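Local coordinates for protein phosphoribosylaminoimidazole-succinocarboxamide synthase (Thermotoga maritima, PDB 1KUT) that catalyses the ATP-dependent joining of L-aspartate to 5-amino-1-(5-phospho-D-ribosyl)imidazole-4-carboxylate, yielding SAICAR in de novo purine biosynthesis, at residues G40-C43 with A44-A48; M51-L54 with S55-I59; I187-D190 with T191-L194. All coordinates share one frame; numbering follows the deposited sequence.

In the fold
From the N terminus, the chain first enters interaction 1, two turns inside helix 39-55. Interaction 2 follows at the end of the same helix, its centre about 16 Å from that of interaction 1, and closes the turn by which the chain leaves toward strand 63-67. Interaction 3 comes much later, where the loop after strand 181-183 tightens into a turn before strand 192-196. The three lie in series; none nests in or crosses another. They nevertheless meet in space, since the loop at Ile187 and Ser188 runs beside the helix: Cys43, Thr46 and Thr47 touch Ile187 and Ser188, and Met51 and Leu54 pack on Ile187. One helix is thereby tied to the six-stranded antiparallel sheet.

Interaction 1: G40-C43 with A44-A48; sequences GSIC and AETTA
Thr47 turns its hydroxyl back along the helix onto the carbonyl oxygen of Cys43, one turn earlier, and OG1 lies 2.7 Å from Cys43 O. The torsion explains the reach: OG1 stands beside the backbone N and opposite the carbonyl carbon (chi1 -65°), while the methyl CG2 is opposite the backbone N. The hydroxyl comes from above the carbonyl plane, 38° out of it. Thr47 N takes the same oxygen from the opposite face at 2.9 Å, and the buried acceptor is therefore held by two donors of one residue. While OG1 donates to Cys43 O, its own lone pairs can accept, and the backbone NH of Ile187 in a neighbouring loop probably bonds to it.

Around this pair the ordinary helical ladder continues, with Ala44 N bonded to Gly40 O at 2.9 Å and Glu45 N to Ser41 O at 3.1 Å. The methyl of Ala44 rests against the carbonyl of Gly40, its CB 3.3 Å from Gly40 O. Glu45 runs fully extended from the helix, CG anti to the backbone N (chi1 -178°), and its carboxylate meets Arg225 in a salt bridge.

The helix is surrounded on several sides: Cys43, Ala44 and Thr47 touch Phe21, Ala44, Glu45 and Ala48 meet Tyr66, and Ile42 and Cys43 lie on Tyr217. The shared carbonyl is the familiar intrahelical bond of serine and threonine to the carbonyl four residues back, here in helix 39-55 packed against strands 16-21 and 63-67 and helix 214-229.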
loop_
_atom_site.group_PDB
_atom_site.type_symbol
_atom_site.label_atom_id
_atom_site.label_comp_id
_atom_site.label_asym_id
_atom_site.label_seq_id
_atom_site.Cartn_x
_atom_site.Cartn_y
_atom_site.Cartn_z
ATOM N N GLY B 40 -11.032 -12.923 27.397
ATOM C CA GLY B 40 -9.600 -12.694 27.508
ATOM C C GLY B 40 -8.840 -13.973 27.819
ATOM O O GLY B 40 -7.760 -14.218 27.276
ATOM N N SER B 41 -9.411 -14.797 28.693
ATOM C CA SER B 41 -8.809 -16.069 29.091
ATOM C C SER B 41 -8.742 -17.010 27.898
ATOM O O SER B 41 -7.782 -17.761 27.724
ATOM C CB SER B 41 -9.653 -16.700 30.193
ATOM O OG SER B 41 -10.029 -15.705 31.141
ATOM N N ILE B 42 -9.786 -16.958 27.080
ATOM C CA ILE B 42 -9.895 -17.787 25.892
ATOM C C ILE B 42 -8.789 -17.439 24.901
ATOM O O ILE B 42 -8.083 -18.316 24.419
ATOM C CB ILE B 42 -11.299 -17.594 25.233
ATOM C CG1 ILE B 42 -12.315 -18.496 25.944
ATOM C CG2 ILE B 42 -11.245 -17.870 23.741
ATOM C CD1 ILE B 42 -13.734 -18.372 25.430
ATOM N N CYS B 43 -8.632 -16.150 24.619
ATOM C CA CYS B 43 -7.621 -15.704 23.668
ATOM C C CYS B 43 -6.197 -15.922 24.191
ATOM O O CYS B 43 -5.307 -16.322 23.441
ATOM C CB CYS B 43 -7.862 -14.231 23.308
ATOM S SG CYS B 43 -9.345 -13.969 22.235
ATOM N N ALA B 44 -5.988 -15.679 25.480
ATOM C CA ALA B 44 -4.675 -15.871 26.073
ATOM C C ALA B 44 -4.250 -17.312 25.862
ATOM O O ALA B 44 -3.146 -17.580 25.388
ATOM C CB ALA B 44 -4.709 -15.542 27.576
ATOM N N GLU B 45 -5.131 -18.248 26.189
ATOM C CA GLU B 45 -4.783 -19.655 26.028
ATOM C C GLU B 45 -4.623 -20.135 24.581
ATOM O O GLU B 45 -3.717 -20.915 24.293
ATOM C CB GLU B 45 -5.784 -20.542 26.762
ATOM C CG GLU B 45 -5.458 -22.011 26.673
ATOM C CD GLU B 45 -6.464 -22.867 27.419
ATOM O OE1 GLU B 45 -6.329 -24.116 27.371
ATOM O OE2 GLU B 45 -7.388 -22.282 28.055
ATOM N N THR B 46 -5.473 -19.701 23.655
ATOM C CA THR B 46 -5.278 -20.174 22.289
ATOM C C THR B 46 -3.998 -19.536 21.730
ATOM O O THR B 46 -3.301 -20.138 20.932
ATOM C CB THR B 46 -6.528 -19.929 21.375
ATOM O OG1 THR B 46 -6.340 -18.783 20.548
ATOM C CG2 THR B 46 -7.773 -19.756 22.214
ATOM N N THR B 47 -3.657 -18.338 22.184
ATOM C CA THR B 47 -2.416 -17.704 21.736
ATOM C C THR B 47 -1.230 -18.556 22.194
ATOM O O THR B 47 -0.349 -18.882 21.398
ATOM C CB THR B 47 -2.248 -16.282 22.338
ATOM O OG1 THR B 47 -3.281 -15.431 21.834
ATOM C CG2 THR B 47 -0.885 -15.683 21.971
ATOM N N ALA B 48 -1.228 -18.928 23.476
ATOM C CA ALA B 48 -0.164 -19.736 24.074
ATOM C C ALA B 48 0.004 -21.106 23.444
ATOM O O ALA B 48 1.112 -21.626 23.344
ATOM C CB ALA B 48 -0.405 -19.885 25.550
#

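Interaction 2: M51-L54 with S55-I59; sequences MKYL and SEKGI
The ring of Tyr53 carries CD of Lys57 over one face: CD stands 4.0 Å from the ring centroid, only 14° off the normal and displaced toward the rim, a CH-pi contact. With CG beside the backbone N and opposite the carbonyl carbon (chi1 -59°) and the next bond extended, CD arrives over the CE2-CZ side; the bends at chi3 and chi4 turn the ammonium end. Phe158 of helix 138-160 also meets this ring, the two planes inclined at about 55°, and the phenol oxygen is hydrogen-bonded to Ala154 O.

At the helix end, Ser55 doubles its hold on Met51 O. Its N lies 2.8 Å from that oxygen and its OG 2.9 Å, the two coming from opposite faces of the carbonyl plane; OG is also bonded to Thr61. A water links Tyr53 O to the Glu56 carboxylate, donating to Tyr53 O at 2.8 Å and to Glu56 OE2 at 2.7 Å.

Gly58, with positive phi, then turns the chain out of the helix in a Schellman motif. Its N bonds to Ser55 O at 2.9 Å, while Ile59 N makes a weak bond to Leu54 O, and the side chains of Leu54 and Ile59 come together over Ile151.

Chemically, the last carbonyls are answered by a hydroxyl, a water and backbone NH groups, whereas the face of Tyr53 is met by a lysine methylene, a dispersive contact, and not by the ammonium group.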
loop_
_atom_site.group_PDB
_atom_site.type_symbol
_atom_site.label_atom_id
_atom_site.label_comp_id
_atom_site.label_asym_id
_atom_site.label_seq_id
_atom_site.Cartn_x
_atom_site.Cartn_y
_atom_site.Cartn_z
HETATM N N MSE B 51 1.353 -20.325 19.675
HETATM C CA MSE B 51 2.753 -19.870 19.723
HETATM C C MSE B 51 3.748 -20.917 20.206
HETATM O O MSE B 51 4.916 -20.915 19.794
HETATM C CB MSE B 51 2.881 -18.630 20.601
HETATM C CG MSE B 51 2.171 -17.429 20.043
HETATM SE SE MSE B 51 2.903 -15.842 20.850
HETATM C CE MSE B 51 2.354 -16.078 22.661
ATOM N N LYS B 52 3.288 -21.797 21.092
ATOM C CA LYS B 52 4.114 -22.889 21.605
ATOM C C LYS B 52 4.409 -23.813 20.414
ATOM O O LYS B 52 5.552 -24.210 20.174
ATOM C CB LYS B 52 3.344 -23.651 22.690
ATOM C CG LYS B 52 4.134 -24.752 23.382
ATOM C CD LYS B 52 5.292 -24.172 24.193
ATOM C CE LYS B 52 6.067 -25.268 24.920
ATOM N NZ LYS B 52 7.381 -24.762 25.433
ATOM N N TYR B 53 3.364 -24.131 19.660
ATOM C CA TYR B 53 3.475 -24.979 18.473
ATOM C C TYR B 53 4.488 -24.405 17.483
ATOM O O TYR B 53 5.285 -25.130 16.898
ATOM C CB TYR B 53 2.103 -25.070 17.804
ATOM C CG TYR B 53 2.093 -25.651 16.411
ATOM C CD1 TYR B 53 2.246 -27.025 16.198
ATOM C CD2 TYR B 53 1.880 -24.829 15.304
ATOM C CE1 TYR B 53 2.176 -27.569 14.905
ATOM C CE2 TYR B 53 1.815 -25.350 14.021
ATOM C CZ TYR B 53 1.960 -26.723 13.823
ATOM O OH TYR B 53 1.882 -27.230 12.539
ATOM N N LEU B 54 4.414 -23.095 17.287
ATOM C CA LEU B 54 5.288 -22.359 16.386
ATOM C C LEU B 54 6.747 -22.346 16.867
ATOM O O LEU B 54 7.674 -22.599 16.085
ATOM C CB LEU B 54 4.783 -20.917 16.275
ATOM C CG LEU B 54 3.882 -20.461 15.114
ATOM C CD1 LEU B 54 3.000 -21.589 14.638
ATOM C CD2 LEU B 54 3.061 -19.251 15.573
ATOM N N SER B 55 6.936 -22.044 18.152
ATOM C CA SER B 55 8.266 -21.970 18.755
ATOM C C SER B 55 9.021 -23.299 18.767
ATOM O O SER B 55 10.231 -23.330 18.540
ATOM C CB SER B 55 8.172 -21.436 20.186
ATOM O OG SER B 55 7.630 -20.128 20.202
ATOM N N GLU B 56 8.336 -24.401 19.050
ATOM C CA GLU B 56 9.062 -25.658 19.033
ATOM C C GLU B 56 9.471 -25.974 17.607
ATOM O O GLU B 56 10.199 -26.923 17.364
ATOM C CB GLU B 56 8.243 -26.802 19.646
ATOM C CG GLU B 56 6.752 -26.664 19.556
ATOM C CD GLU B 56 6.030 -27.794 20.282
ATOM O OE1 GLU B 56 6.327 -28.023 21.482
ATOM O OE2 GLU B 56 5.165 -28.449 19.653
ATOM N N LYS B 57 9.026 -25.152 16.662
ATOM C CA LYS B 57 9.395 -25.360 15.264
ATOM C C LYS B 57 10.560 -24.462 14.859
ATOM O O LYS B 57 11.069 -24.572 13.749
ATOM C CB LYS B 57 8.199 -25.105 14.348
ATOM C CG LYS B 57 7.003 -26.010 14.649
ATOM C CD LYS B 57 5.815 -25.690 13.754
ATOM C CE LYS B 57 6.075 -26.156 12.338
ATOM N NZ LYS B 57 6.185 -27.644 12.274
ATOM N N GLY B 58 10.983 -23.574 15.760
ATOM C CA GLY B 58 12.106 -22.694 15.455
ATOM C C GLY B 58 11.719 -21.240 15.287
ATOM O O GLY B 58 12.532 -20.324 15.441
ATOM N N ILE B 59 10.457 -21.029 14.952
ATOM C CA ILE B 59 9.940 -19.695 14.765
ATOM C C ILE B 59 10.054 -18.998 16.107
ATOM O O ILE B 59 9.634 -19.537 17.136
ATOM C CB ILE B 59 8.480 -19.786 14.288
ATOM C CG1 ILE B 59 8.475 -20.382 12.875
ATOM C CG2 ILE B 59 7.802 -18.417 14.363
ATOM C CD1 ILE B 59 7.123 -20.839 12.359
HETATM O O HOH W 1 5.394 -27.877 16.976
#

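Interaction 3: I187-D190 with T191-L194; sequences ISPD and TFRL
Hydrogen bonds join Ser188 and Thr191 in both directions. Thr191 N reaches back to Ser188 O at 2.7 Å, nearly straight at the hydrogen (162°) though well above the carbonyl plane, and this closes a beta turn with Pro189 and Asp190 at its corners. In return, Ser188 N gives its hydrogen to Thr191 OG1 at 3.1 Å. That hydroxyl sits between the backbone N and the carbonyl carbon of its own residue (chi1 56°), a rotation that swings it back over the mouth of the turn. Phe192 N adds a weak bond to the same Ser188 O.

The aromatic and apolar contacts gather round Phe192. One face of its ring is covered by the Ser188-Pro189 peptide, with Ser188 O 3.2 Å above the ring plane and Pro189 N over the same face, both displaced toward the rim. At the ring edge, near its plane, Ile187 CG2 comes 3.9 Å from Phe192 CE2, the two side chains meeting at about a right angle. Pro189 CD adds a looser approach, 4.2 Å from Phe192 CZ.

Ionic and polar ties lead outward. The carboxylate of Asp190 is shared between Lys39, in a salt bridge, and the hydroxyl of Tyr217, while Ser188 OG is bonded to Glu186.

The turn thus leads into strand 192-196, which pairs with strand 164-175, Thr191 already bonding to the backbone of Lys170. Pro189 and Phe192 pack against Val220 of helix 214-229, Phe192 also touches Ile169 of strand 164-175, and Ile187 packs on Leu50, Met51 and Leu54 of helix 39-55.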
loop_
_atom_site.group_PDB
_atom_site.type_symbol
_atom_site.label_atom_id
_atom_site.label_comp_id
_atom_site.label_asym_id
_atom_site.label_seq_id
_atom_site.Cartn_x
_atom_site.Cartn_y
_atom_site.Cartn_z
ATOM N N ILE B 187 -2.495 -14.448 18.833
ATOM C CA ILE B 187 -2.972 -15.301 17.762
ATOM C C ILE B 187 -4.298 -15.901 18.200
ATOM O O ILE B 187 -4.339 -16.959 18.830
ATOM C CB ILE B 187 -2.003 -16.452 17.442
ATOM C CG1 ILE B 187 -0.619 -15.920 17.087
ATOM C CG2 ILE B 187 -2.514 -17.207 16.244
ATOM C CD1 ILE B 187 0.366 -17.026 16.712
ATOM N N SER B 188 -5.395 -15.231 17.858
ATOM C CA SER B 188 -6.706 -15.722 18.250
ATOM C C SER B 188 -7.730 -15.266 17.238
ATOM O O SER B 188 -7.381 -14.621 16.254
ATOM C CB SER B 188 -7.069 -15.162 19.622
ATOM O OG SER B 188 -7.218 -13.747 19.541
ATOM N N PRO B 189 -9.016 -15.607 17.462
ATOM C CA PRO B 189 -10.068 -15.192 16.529
ATOM C C PRO B 189 -10.028 -13.699 16.283
ATOM O O PRO B 189 -10.547 -13.215 15.280
ATOM C CB PRO B 189 -11.343 -15.661 17.224
ATOM C CG PRO B 189 -10.891 -16.987 17.808
ATOM C CD PRO B 189 -9.536 -16.600 18.422
ATOM N N ASP B 190 -9.403 -12.957 17.193
ATOM C CA ASP B 190 -9.293 -11.513 17.009
ATOM C C ASP B 190 -8.300 -11.148 15.887
ATOM O O ASP B 190 -8.379 -10.063 15.323
ATOM C CB ASP B 190 -8.813 -10.836 18.296
ATOM C CG ASP B 190 -9.918 -10.623 19.307
ATOM O OD1 ASP B 190 -9.666 -9.916 20.302
ATOM O OD2 ASP B 190 -11.028 -11.152 19.126
ATOM N N THR B 191 -7.373 -12.049 15.556
ATOM C CA THR B 191 -6.355 -11.745 14.548
ATOM C C THR B 191 -6.357 -12.598 13.302
ATOM O O THR B 191 -5.505 -12.424 12.423
ATOM C CB THR B 191 -4.918 -11.822 15.154
ATOM O OG1 THR B 191 -4.712 -13.113 15.740
ATOM C CG2 THR B 191 -4.725 -10.769 16.228
ATOM N N PHE B 192 -7.292 -13.533 13.222
ATOM C CA PHE B 192 -7.380 -14.386 12.056
ATOM C C PHE B 192 -8.817 -14.798 11.779
ATOM O O PHE B 192 -9.672 -14.743 12.674
ATOM C CB PHE B 192 -6.468 -15.617 12.213
ATOM C CG PHE B 192 -6.845 -16.558 13.341
ATOM C CD1 PHE B 192 -8.047 -17.276 13.316
ATOM C CD2 PHE B 192 -5.942 -16.816 14.372
ATOM C CE1 PHE B 192 -8.337 -18.239 14.289
ATOM C CE2 PHE B 192 -6.221 -17.784 15.356
ATOM C CZ PHE B 192 -7.425 -18.498 15.307
ATOM N N ARG B 193 -9.060 -15.176 10.524
ATOM C CA ARG B 193 -10.360 -15.623 10.027
ATOM C C ARG B 193 -10.182 -17.099 9.699
ATOM O O ARG B 193 -9.414 -17.451 8.798
ATOM C CB ARG B 193 -10.728 -14.884 8.738
ATOM C CG ARG B 193 -10.918 -13.378 8.854
ATOM C CD ARG B 193 -11.121 -12.804 7.445
ATOM N NE ARG B 193 -11.808 -11.515 7.387
ATOM C CZ ARG B 193 -11.403 -10.411 8.007
ATOM N NH1 ARG B 193 -10.307 -10.423 8.757
ATOM N NH2 ARG B 193 -12.084 -9.282 7.854
ATOM N N LEU B 194 -10.884 -17.961 10.423
ATOM C CA LEU B 194 -10.760 -19.395 10.211
ATOM C C LEU B 194 -12.130 -19.954 9.870
ATOM O O LEU B 194 -13.115 -19.648 10.546
ATOM C CB LEU B 194 -10.225 -20.050 11.479
ATOM C CG LEU B 194 -9.906 -21.537 11.404
ATOM C CD1 LEU B 194 -8.505 -21.724 10.839
ATOM C CD2 LEU B 194 -10.025 -22.148 12.801
#